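Long-range contacts in Alp7A (Bacillus subtilis, PDB 5EC0), which binds adenine nucleotide and, as a bacterial actin relative, probably assembles into filaments that segregate plasmid DNA: residues F192-K197 and L369-R374; V321-Y326 and E352-V357. All coordinates share one frame; numbering follows the deposited sequence.

Both segments of contact 2 fall between those of contact 1 along the chain, in the order 192-197, 321-326, 352-357 and 369-374. The centres of the two contacts are about 23 Å apart and their nearest atoms about 9 Å. Contact 2 pairs strands 322-327 and 355-357 at the border of the sheet that also holds strand 207-213. Soon after strand 355-357 the chain enters helix 364-386, which also lies against strand 119-129 of the other large sheet and supplies one side of contact 1. The other side is the loop leading into strand 207-213. Contact 2 thus lies within one lobe, whereas contact 1 joins two chain segments that probably link the lobes, as in actin-family proteins.

Contact 1: residues F192-K197 and L369-R374; sequences FDLEDK and LEVLSR
Glu-370 OE2 takes two hydrogen bonds from one guanidinium, from Arg-374 NE at 2.8 Å and from Arg-374 NH2 at 3.2 Å, and both residues pack on Phe-192. Arg-5 makes a further salt bridge to OE2, and the two arginines would be expected to keep the carboxylate ionised. A bend at chi2 (66°) brings that carboxylate to the edge of the Arg-374 guanidinium and leaves CG 3.9 Å from the Phe-192 ring centroid, a CH-pi contact over the face, offset toward the rim. Phe-192 CB sits above the centre of the guanidinium, 3.7 Å from Arg-374 CZ, a place where a flat cation can pack against hydrocarbon with its N-H groups still bonding in plane. Val-371 CG2 lies near the ring plane at the edge, 3.9 Å from Phe-192 CD1. Further along the helix, toward Arg-374, Leu-194 reaches in with its branched end, placing CD2 3.5 Å from Val-371 O, while Tyr-367 meets the Phe-192 ring edge to face. Phenylalanine and leucine suit a loop that lies on a helix flank through apolar contacts. The loop after helix 185-189 meets the C-terminal helix 364-386 here, a place consistent with the interdomain hinge of the actin fold.

Contact 2: residues V321-Y326 and E352-V357; sequences VYKYLY and ESNHIV
Tyr-324 and His-355 hold CG anti to the carbonyl carbon, with chi1 of -63° and -65°, and this shared torsion on neighbouring strands makes the two side chains run alongside each other in the same direction. The strands are the parallel neighbours of a beta-alpha-beta crossover: strand 322-327 leads through helices 328-333, 335-346 and 348-354 to strand 355-357, an edge strand of the sheet within this chain. Tyr-324 bonds to the residues on either side of its partner His-355, its N to Asn-354 O at 2.7 Å and its O to Ile-356 N. Tyr-326 N then bonds to Ile-356 O at 2.8 Å. Pairing begins just where the chain leaves helix 348-354.

On the face bearing Tyr-324, Tyr-326, His-355 and Val-357, the rings form an aromatic cluster. The Tyr-324 and His-355 planes are only 8° apart, but their centroids, 4.8 Å from each other, are slid so far that overlap is slight. Tyr-326 meets the imidazole rim to rim, with OH 2.7 Å from His-355 ND1 in a hydrogen bond that either could donate; histidine fits here because it offers an aromatic surface and a polar edge together. Helix 335-346 covers this face, Ile-338 touching Tyr-326 and Val-357.

On the other face Leu-325 CD1 packs 3.8 Å from Ile-356 CG2; beta-branched isoleucine suits an extended strand, and leucine adds an apolar end that reaches across to it. Lys-323 stretches its extended chain past the last turn of helix 348-354; its ammonium bonds to Gln-202 O and makes a cation-pi contact with Tyr-206. A water accepts from Lys-323 NZ at 3.0 Å and donates to Ser-353 O at 2.6 Å.

Contact 1: residues F192-K197 and L369-R374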
loop_
_atom_site.group_PDB
_atom_site.type_symbol
_atom_site.label_atom_id
_atom_site.label_comp_id
_atom_site.label_asym_id
_atom_site.label_seq_id
_atom_site.Cartn_x
_atom_site.Cartn_y
_atom_site.Cartn_z
ATOM N N PHE A 192 -5.558 -13.226 11.505
ATOM C CA PHE A 192 -4.580 -14.067 10.807
ATOM C C PHE A 192 -4.688 -15.559 11.180
ATOM O O PHE A 192 -4.116 -16.413 10.508
ATOM C CB PHE A 192 -3.160 -13.562 11.079
ATOM C CG PHE A 192 -2.912 -12.154 10.589
ATOM C CD1 PHE A 192 -3.608 -11.655 9.491
ATOM C CD2 PHE A 192 -1.985 -11.335 11.224
ATOM C CE1 PHE A 192 -3.398 -10.363 9.039
ATOM C CE2 PHE A 192 -1.760 -10.042 10.781
ATOM C CZ PHE A 192 -2.472 -9.549 9.672
ATOM N N ASP A 193 -5.414 -15.868 12.248
ATOM C CA ASP A 193 -5.698 -17.257 12.594
ATOM C C ASP A 193 -6.964 -17.741 11.917
ATOM O O ASP A 193 -7.452 -18.823 12.234
ATOM C CB ASP A 193 -5.833 -17.435 14.110
ATOM C CG ASP A 193 -4.536 -17.171 14.848
ATOM O OD1 ASP A 193 -3.457 -17.448 14.289
ATOM O OD2 ASP A 193 -4.595 -16.680 15.987
ATOM N N LEU A 194 -7.501 -16.923 11.008
ATOM C CA LEU A 194 -8.697 -17.251 10.215
ATOM C C LEU A 194 -9.950 -17.448 11.071
ATOM O O LEU A 194 -10.887 -18.131 10.674
ATOM C CB LEU A 194 -8.449 -18.501 9.357
ATOM C CG LEU A 194 -7.127 -18.474 8.582
ATOM C CD1 LEU A 194 -6.895 -19.784 7.814
ATOM C CD2 LEU A 194 -7.095 -17.273 7.651
ATOM N N GLU A 195 -9.956 -16.831 12.248
ATOM C CA GLU A 195 -11.138 -16.754 13.089
ATOM C C GLU A 195 -11.983 -15.558 12.664
ATOM O O GLU A 195 -11.426 -14.501 12.377
ATOM C CB GLU A 195 -10.730 -16.626 14.560
ATOM C CG GLU A 195 -9.864 -17.779 15.065
ATOM C CD GLU A 195 -9.055 -17.417 16.294
ATOM O OE1 GLU A 195 -9.151 -16.259 16.764
ATOM O OE2 GLU A 195 -8.320 -18.298 16.796
ATOM N N ASP A 196 -13.310 -15.728 12.604
ATOM C CA ASP A 196 -14.241 -14.602 12.407
ATOM C C ASP A 196 -14.072 -13.565 13.527
ATOM O O ASP A 196 -14.048 -13.912 14.697
ATOM C CB ASP A 196 -15.715 -15.055 12.380
ATOM C CG ASP A 196 -16.117 -15.774 11.082
ATOM O OD1 ASP A 196 -15.362 -15.764 10.086
ATOM O OD2 ASP A 196 -17.229 -16.342 11.062
ATOM N N LYS A 197 -13.960 -12.295 13.152
ATOM C CA LYS A 197 -13.785 -11.212 14.108
ATOM C C LYS A 197 -15.122 -10.703 14.628
ATOM O O LYS A 197 -16.027 -10.387 13.852
ATOM C CB LYS A 197 -13.002 -10.064 13.460
ATOM C CG LYS A 197 -11.513 -10.364 13.366
ATOM C CD LYS A 197 -10.803 -9.432 12.397
ATOM C CE LYS A 197 -10.708 -8.040 12.939
ATOM N NZ LYS A 197 -9.486 -7.334 12.389
ATOM N N LEU A 369 -4.617 -9.340 2.115
ATOM C CA LEU A 369 -3.806 -10.331 1.420
ATOM C C LEU A 369 -3.259 -11.350 2.415
ATOM O O LEU A 369 -3.261 -12.548 2.146
ATOM C CB LEU A 369 -2.647 -9.685 0.665
ATOM C CG LEU A 369 -2.955 -8.853 -0.580
ATOM C CD1 LEU A 369 -1.670 -8.445 -1.321
ATOM C CD2 LEU A 369 -3.945 -9.584 -1.528
ATOM N N GLU A 370 -2.769 -10.875 3.556
ATOM C CA GLU A 370 -2.165 -11.779 4.524
ATOM C C GLU A 370 -3.176 -12.868 4.965
ATOM O O GLU A 370 -2.861 -14.057 4.980
ATOM C CB GLU A 370 -1.631 -10.991 5.727
ATOM C CG GLU A 370 -0.977 -11.852 6.812
ATOM C CD GLU A 370 0.317 -12.542 6.363
ATOM O OE1 GLU A 370 0.933 -12.092 5.375
ATOM O OE2 GLU A 370 0.717 -13.539 7.007
ATOM N N VAL A 371 -4.393 -12.446 5.291
ATOM C CA VAL A 371 -5.472 -13.363 5.646
ATOM C C VAL A 371 -5.716 -14.384 4.533
ATOM O O VAL A 371 -5.854 -15.581 4.796
ATOM C CB VAL A 371 -6.798 -12.594 5.927
ATOM C CG1 VAL A 371 -8.036 -13.540 5.850
ATOM C CG2 VAL A 371 -6.754 -11.865 7.259
ATOM N N LEU A 372 -5.774 -13.920 3.285
ATOM C CA LEU A 372 -6.005 -14.851 2.185
ATOM C C LEU A 372 -4.841 -15.835 2.044
ATOM O O LEU A 372 -5.045 -16.991 1.706
ATOM C CB LEU A 372 -6.248 -14.104 0.879
ATOM C CG LEU A 372 -7.638 -13.453 0.826
ATOM C CD1 LEU A 372 -7.896 -12.792 -0.524
ATOM C CD2 LEU A 372 -8.753 -14.488 1.166
ATOM N N SER A 373 -3.624 -15.390 2.324
ATOM C CA SER A 373 -2.474 -16.267 2.131
ATOM C C SER A 373 -2.427 -17.318 3.243
ATOM O O SER A 373 -1.998 -18.431 2.996
ATOM C CB SER A 373 -1.161 -15.462 2.056
ATOM O OG SER A 373 -0.826 -14.898 3.309
ATOM N N ARG A 374 -2.894 -16.992 4.450
ATOM C CA ARG A 374 -3.000 -18.021 5.495
ATOM C C ARG A 374 -4.089 -19.043 5.189
ATOM O O ARG A 374 -3.957 -20.204 5.537
ATOM C CB ARG A 374 -3.297 -17.426 6.871
ATOM C CG ARG A 374 -2.383 -16.313 7.295
ATOM C CD ARG A 374 -1.219 -16.771 8.128
ATOM N NE ARG A 374 -0.501 -15.579 8.578
ATOM C CZ ARG A 374 -0.123 -15.347 9.830
ATOM N NH1 ARG A 374 -0.378 -16.239 10.783
ATOM N NH2 ARG A 374 0.520 -14.223 10.121
#

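Contact 2: residues V321-Y326 and E352-V357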
loop_
_atom_site.group_PDB
_atom_site.type_symbol
_atom_site.label_atom_id
_atom_site.label_comp_id
_atom_site.label_asym_id
_atom_site.label_seq_id
_atom_site.Cartn_x
_atom_site.Cartn_y
_atom_site.Cartn_z
ATOM N N VAL A 321 -30.054 1.799 5.200
ATOM C CA VAL A 321 -28.984 2.450 5.929
ATOM C C VAL A 321 -27.668 1.801 5.516
ATOM O O VAL A 321 -27.483 0.593 5.673
ATOM C CB VAL A 321 -29.181 2.344 7.453
ATOM C CG1 VAL A 321 -28.085 3.090 8.185
ATOM C CG2 VAL A 321 -30.547 2.892 7.854
ATOM N N TYR A 322 -26.780 2.603 4.945
ATOM C CA TYR A 322 -25.418 2.170 4.678
ATOM C C TYR A 322 -24.520 2.482 5.867
ATOM O O TYR A 322 -24.764 3.431 6.610
ATOM C CB TYR A 322 -24.850 2.867 3.446
ATOM C CG TYR A 322 -25.343 2.385 2.101
ATOM C CD1 TYR A 322 -26.208 1.302 1.987
ATOM C CD2 TYR A 322 -24.932 3.022 0.931
ATOM C CE1 TYR A 322 -26.653 0.877 0.743
ATOM C CE2 TYR A 322 -25.370 2.607 -0.305
ATOM C CZ TYR A 322 -26.228 1.536 -0.399
ATOM O OH TYR A 322 -26.655 1.126 -1.640
ATOM N N LYS A 323 -23.474 1.687 6.042
ATOM C CA LYS A 323 -22.364 2.080 6.904
ATOM C C LYS A 323 -21.133 2.337 6.044
ATOM O O LYS A 323 -21.041 1.859 4.910
ATOM C CB LYS A 323 -22.076 1.021 7.970
ATOM C CG LYS A 323 -23.091 1.055 9.111
ATOM C CD LYS A 323 -22.911 -0.084 10.110
ATOM C CE LYS A 323 -23.836 0.102 11.299
ATOM N NZ LYS A 323 -23.696 -0.991 12.286
ATOM N N TYR A 324 -20.201 3.107 6.592
ATOM C CA TYR A 324 -19.008 3.532 5.873
ATOM C C TYR A 324 -17.774 3.121 6.649
ATOM O O TYR A 324 -17.630 3.450 7.838
ATOM C CB TYR A 324 -19.040 5.050 5.637
ATOM C CG TYR A 324 -20.202 5.450 4.755
ATOM C CD1 TYR A 324 -21.496 5.519 5.262
ATOM C CD2 TYR A 324 -20.011 5.715 3.408
ATOM C CE1 TYR A 324 -22.562 5.841 4.454
ATOM C CE2 TYR A 324 -21.060 6.048 2.597
ATOM C CZ TYR A 324 -22.335 6.104 3.122
ATOM O OH TYR A 324 -23.374 6.433 2.309
ATOM N N LEU A 325 -16.902 2.372 5.982
ATOM C CA LEU A 325 -15.619 2.011 6.552
ATOM C C LEU A 325 -14.513 2.687 5.765
ATOM O O LEU A 325 -14.309 2.374 4.593
ATOM C CB LEU A 325 -15.393 0.496 6.560
ATOM C CG LEU A 325 -14.101 0.194 7.345
ATOM C CD1 LEU A 325 -14.372 0.003 8.840
ATOM C CD2 LEU A 325 -13.242 -0.949 6.767
ATOM N N TYR A 326 -13.792 3.589 6.433
ATOM C CA TYR A 326 -12.730 4.399 5.824
ATOM C C TYR A 326 -11.347 3.833 6.124
ATOM O O TYR A 326 -11.036 3.540 7.272
ATOM C CB TYR A 326 -12.811 5.860 6.329
ATOM C CG TYR A 326 -14.168 6.521 6.135
ATOM C CD1 TYR A 326 -14.463 7.211 4.966
ATOM C CD2 TYR A 326 -15.148 6.454 7.117
ATOM C CE1 TYR A 326 -15.692 7.807 4.776
ATOM C CE2 TYR A 326 -16.386 7.058 6.939
ATOM C CZ TYR A 326 -16.647 7.727 5.764
ATOM O OH TYR A 326 -17.862 8.324 5.560
ATOM N N GLU A 352 -20.960 7.993 14.958
ATOM C CA GLU A 352 -20.244 6.963 15.707
ATOM C C GLU A 352 -20.536 5.535 15.224
ATOM O O GLU A 352 -19.619 4.720 15.124
ATOM C CB GLU A 352 -20.564 7.083 17.205
ATOM C CG GLU A 352 -19.511 7.869 18.000
ATOM C CD GLU A 352 -19.962 8.232 19.413
ATOM O OE1 GLU A 352 -20.652 7.408 20.058
ATOM O OE2 GLU A 352 -19.627 9.347 19.876
ATOM N N SER A 353 -21.794 5.218 14.924
ATOM C CA SER A 353 -22.126 3.840 14.575
ATOM C C SER A 353 -21.996 3.551 13.078
ATOM O O SER A 353 -21.772 2.403 12.688
ATOM C CB SER A 353 -23.539 3.491 15.046
ATOM O OG SER A 353 -24.503 4.333 14.441
ATOM N N ASN A 354 -22.111 4.578 12.240
ATOM C CA ASN A 354 -22.141 4.355 10.788
ATOM C C ASN A 354 -20.919 4.840 10.019
ATOM O O ASN A 354 -20.768 4.508 8.844
ATOM C CB ASN A 354 -23.380 5.009 10.173
ATOM C CG ASN A 354 -24.670 4.361 10.630
ATOM O OD1 ASN A 354 -24.663 3.462 11.474
ATOM N ND2 ASN A 354 -25.787 4.822 10.081
ATOM N N HIS A 355 -20.057 5.641 10.643
ATOM C CA HIS A 355 -18.874 6.096 9.932
ATOM C C HIS A 355 -17.630 5.685 10.706
ATOM O O HIS A 355 -17.203 6.366 11.637
ATOM C CB HIS A 355 -18.952 7.608 9.679
ATOM C CG HIS A 355 -20.071 7.998 8.749
ATOM N ND1 HIS A 355 -19.900 8.120 7.384
ATOM C CD2 HIS A 355 -21.378 8.268 8.991
ATOM C CE1 HIS A 355 -21.053 8.461 6.827
ATOM N NE2 HIS A 355 -21.962 8.558 7.781
ATOM N N ILE A 356 -17.083 4.534 10.307
ATOM C CA ILE A 356 -15.996 3.856 11.011
ATOM C C ILE A 356 -14.655 3.983 10.274
ATOM O O ILE A 356 -14.550 3.692 9.083
ATOM C CB ILE A 356 -16.297 2.337 11.207
ATOM C CG1 ILE A 356 -17.745 2.095 11.664
ATOM C CG2 ILE A 356 -15.284 1.703 12.149
ATOM C CD1 ILE A 356 -18.074 2.647 13.042
ATOM N N VAL A 357 -13.635 4.445 10.983
ATOM C CA VAL A 357 -12.292 4.457 10.437
ATOM C C VAL A 357 -11.641 3.164 10.901
ATOM O O VAL A 357 -11.633 2.873 12.098
ATOM C CB VAL A 357 -11.473 5.691 10.900
ATOM C CG1 VAL A 357 -10.045 5.660 10.298
ATOM C CG2 VAL A 357 -12.204 6.994 10.535
HETATM O O HOH W 1 -21.257 0.047 13.754
#